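Local coordinates for lipoprotein (Thermotoga maritima, PDB 2F4I), which is of unknown function but is predicted to be a periplasmic lipoprotein of the DUF2291 family with an OB-fold, at residues Glu124-Ile129 and Asn133-Glu138. Numbering follows the deposited sequence.
Sequences EDFDRI and NLTATE
Ile129 and Asn133 are joined by the i to i+4 bond of the first turn of helix 129-139: the amide N of Asn133 donates to the carbonyl O of Ile129 at 3.0 Å. Their side chains lie alongside each other, with CG2 of Ile129 3.3 Å from ND2 of Asn133. The side-chain ND2 of Asn133 also comes within 3.1 Å of Ile129 O, but at too poor an angle to bond. Arg128 takes the N-cap position, and the extended backbone of Phe126 leads the loop that follows helix 113-118 into this helix start. Three residues before Ile129, in the loop, Phe126 turns its side chain to the helix. With CG anti to its carbonyl carbon (chi1 -59°), the ring is carried towards Thr135, and CE2 of Phe126 lies 3.6 Å from OG1 of Thr135, an oblique approach. CZ of Phe126 is 4.2 Å from the methyl CG2 of Thr135. The hydroxyl itself is hydrogen-bonded to the backbone O of Asp131. Tyr24 and Phe132 also meet the Phe126 ring, their planes inclined to it by about 50° and 45°. An alanine in place of Phe126 would probably leave a gap beside Thr135 and deprive the Tyr24 and Phe132 rings of a shared partner. Thr135 also touches Leu28, on helix 24-29.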
ATOM      1  N   GLU A 124      -7.620   4.948  19.249  1.00 21.31           N
ATOM      2  CA  GLU A 124      -8.620   5.631  20.069  1.00 23.22           C
ATOM      3  C   GLU A 124     -10.061   5.286  19.676  1.00 21.96           C
ATOM      4  O   GLU A 124     -10.985   5.551  20.427  1.00 22.93           O
ATOM      5  CB  GLU A 124      -8.412   7.143  20.140  1.00 32.25           C
ATOM      6  CG  GLU A 124      -8.668   7.898  18.861  1.00 35.70           C
ATOM      7  CD  GLU A 124      -8.912   9.379  19.127  1.00 38.83           C
ATOM      8  OE1 GLU A 124      -9.514   9.729  20.194  1.00 39.59           O
ATOM      9  OE2 GLU A 124      -8.503  10.193  18.255  1.00 41.72           O
ATOM     10  N   ASP A 125     -10.257   4.688  18.498  1.00 20.69           N
ATOM     11  CA  ASP A 125     -11.602   4.282  18.082  1.00 20.47           C
ATOM     12  C   ASP A 125     -12.080   3.036  18.814  1.00 19.26           C
ATOM     13  O   ASP A 125     -13.220   2.651  18.666  1.00 19.40           O
ATOM     14  CB  ASP A 125     -11.684   3.988  16.564  1.00 21.39           C
ATOM     15  CG  ASP A 125     -11.219   5.134  15.724  1.00 21.22           C
ATOM     16  OD1 ASP A 125     -11.380   6.283  16.150  1.00 22.19           O
ATOM     17  OD2 ASP A 125     -10.677   4.887  14.643  1.00 21.77           O
ATOM     18  N   PHE A 126     -11.203   2.374  19.559  1.00 19.12           N
ATOM     19  CA  PHE A 126     -11.529   1.078  20.138  1.00 18.28           C
ATOM     20  C   PHE A 126     -11.474   1.111  21.645  1.00 19.45           C
ATOM     21  O   PHE A 126     -10.704   1.872  22.233  1.00 19.30           O
ATOM     22  CB  PHE A 126     -10.595   0.032  19.587  1.00 18.47           C
ATOM     23  CG  PHE A 126     -10.658  -0.091  18.104  1.00 18.76           C
ATOM     24  CD1 PHE A 126      -9.872   0.725  17.290  1.00 18.73           C
ATOM     25  CD2 PHE A 126     -11.514  -1.023  17.505  1.00 18.50           C
ATOM     26  CE1 PHE A 126      -9.940   0.645  15.906  1.00 17.82           C
ATOM     27  CE2 PHE A 126     -11.576  -1.136  16.138  1.00 18.11           C
ATOM     28  CZ  PHE A 126     -10.764  -0.287  15.322  1.00 19.20           C
ATOM     29  N   ASP A 127     -12.290   0.281  22.287  1.00 20.07           N
ATOM     30  CA  ASP A 127     -12.277   0.199  23.749  1.00 20.93           C
ATOM     31  C   ASP A 127     -11.123  -0.695  24.254  1.00 19.73           C
ATOM     32  O   ASP A 127     -10.620  -0.482  25.319  1.00 19.11           O
ATOM     33  CB  ASP A 127     -13.640  -0.274  24.285  1.00 25.14           C
ATOM     34  CG  ASP A 127     -14.595   0.898  24.603  1.00 25.94           C
ATOM     35  N   ARG A 128     -10.711  -1.686  23.471  1.00 19.75           N
ATOM     36  CA  ARG A 128      -9.612  -2.578  23.816  1.00 19.02           C
ATOM     37  C   ARG A 128      -8.535  -2.609  22.731  1.00 18.21           C
ATOM     38  O   ARG A 128      -8.813  -2.470  21.548  1.00 17.44           O
ATOM     39  CB  ARG A 128     -10.103  -4.021  23.984  1.00 26.95           C
ATOM     40  CG  ARG A 128     -11.357  -4.145  24.777  1.00 29.97           C
ATOM     41  CD  ARG A 128     -11.541  -5.534  25.325  1.00 32.44           C
ATOM     42  NE  ARG A 128     -11.909  -6.520  24.314  1.00 33.62           N
ATOM     43  CZ  ARG A 128     -11.842  -7.839  24.504  1.00 34.64           C
ATOM     44  NH1 ARG A 128     -11.419  -8.342  25.658  1.00 34.84           N
ATOM     45  NH2 ARG A 128     -12.197  -8.669  23.531  1.00 35.40           N
ATOM     46  N   ILE A 129      -7.297  -2.837  23.152  1.00 18.03           N
ATOM     47  CA  ILE A 129      -6.193  -2.966  22.221  1.00 19.76           C
ATOM     48  C   ILE A 129      -6.349  -4.198  21.323  1.00 19.04           C
ATOM     49  O   ILE A 129      -6.048  -4.119  20.142  1.00 18.18           O
ATOM     50  CB  ILE A 129      -4.797  -2.994  22.924  1.00 19.61           C
ATOM     51  CG1 ILE A 129      -4.500  -1.655  23.598  1.00 18.98           C
ATOM     52  CG2 ILE A 129      -3.661  -3.290  21.915  1.00 17.21           C
ATOM     53  CD1 ILE A 129      -3.359  -1.744  24.666  1.00 18.84           C
ATOM     54  N   ASN A 133      -6.271  -4.684  17.197  1.00 17.71           N
ATOM     55  CA  ASN A 133      -5.422  -5.682  16.559  1.00 19.14           C
ATOM     56  C   ASN A 133      -6.196  -6.679  15.714  1.00 17.71           C
ATOM     57  O   ASN A 133      -5.830  -6.890  14.594  1.00 18.48           O
ATOM     58  CB  ASN A 133      -4.560  -6.399  17.589  1.00 21.67           C
ATOM     59  CG  ASN A 133      -3.557  -5.478  18.236  1.00 25.02           C
ATOM     60  OD1 ASN A 133      -2.894  -4.631  17.553  1.00 26.58           O
ATOM     61  ND2 ASN A 133      -3.408  -5.630  19.563  1.00 23.92           N
ATOM     62  N   LEU A 134      -7.260  -7.264  16.234  1.00 17.73           N
ATOM     63  CA  LEU A 134      -8.072  -8.211  15.443  1.00 17.77           C
ATOM     64  C   LEU A 134      -8.706  -7.538  14.187  1.00 17.46           C
ATOM     65  O   LEU A 134      -8.799  -8.151  13.123  1.00 15.61           O
ATOM     66  CB  LEU A 134      -9.128  -8.847  16.315  1.00 17.73           C
ATOM     67  CG  LEU A 134      -8.556  -9.666  17.479  1.00 18.69           C
ATOM     68  CD1 LEU A 134      -9.651 -10.086  18.489  1.00 17.53           C
ATOM     69  CD2 LEU A 134      -7.785 -10.865  16.908  1.00 18.69           C
ATOM     70  N   THR A 135      -9.133  -6.278  14.317  1.00 16.64           N
ATOM     71  CA  THR A 135      -9.701  -5.524  13.201  1.00 16.10           C
ATOM     72  C   THR A 135      -8.678  -5.284  12.085  1.00 17.24           C
ATOM     73  O   THR A 135      -8.987  -5.530  10.899  1.00 17.34           O
ATOM     74  CB  THR A 135     -10.309  -4.157  13.670  1.00 15.33           C
ATOM     75  OG1 THR A 135     -11.293  -4.392  14.657  1.00 14.48           O
ATOM     76  CG2 THR A 135     -10.977  -3.386  12.510  1.00 14.67           C
ATOM     77  N   ALA A 136      -7.461  -4.889  12.470  1.00 16.80           N
ATOM     78  CA  ALA A 136      -6.331  -4.771  11.534  1.00 18.19           C
ATOM     79  C   ALA A 136      -6.027  -6.091  10.793  1.00 16.97           C
ATOM     80  O   ALA A 136      -5.838  -6.085   9.602  1.00 15.73           O
ATOM     81  CB  ALA A 136      -5.062  -4.152  12.248  1.00 16.77           C
ATOM     82  N   THR A 137      -6.048  -7.220  11.483  1.00 18.49           N
ATOM     83  CA  THR A 137      -5.919  -8.533  10.878  1.00 18.12           C
ATOM     84  C   THR A 137      -7.015  -8.833   9.850  1.00 16.77           C
ATOM     85  O   THR A 137      -6.709  -9.314   8.783  1.00 17.43           O
ATOM     86  CB  THR A 137      -5.833  -9.529  12.004  1.00 17.29           C
ATOM     87  OG1 THR A 137      -4.660  -9.185  12.712  1.00 18.25           O
ATOM     88  CG2 THR A 137      -5.717 -11.016  11.518  1.00 17.68           C
ATOM     89  N   GLU A 138      -8.268  -8.566  10.197  1.00 16.82           N
ATOM     90  CA  GLU A 138      -9.395  -8.802   9.299  1.00 17.66           C
ATOM     91  C   GLU A 138      -9.351  -7.940   8.054  1.00 16.30           C
ATOM     92  O   GLU A 138      -9.722  -8.407   6.992  1.00 15.55           O
ATOM     93  CB  GLU A 138     -10.756  -8.576  10.018  1.00 20.12           C
ATOM     94  CG  GLU A 138     -11.160  -9.674  11.006  1.00 20.96           C
ATOM     95  CD  GLU A 138     -11.072 -11.079  10.400  1.00 22.46           C
ATOM     96  OE1 GLU A 138     -11.463 -11.262   9.222  1.00 22.46           O
ATOM     97  OE2 GLU A 138     -10.592 -11.994  11.091  1.00 23.05           O
TER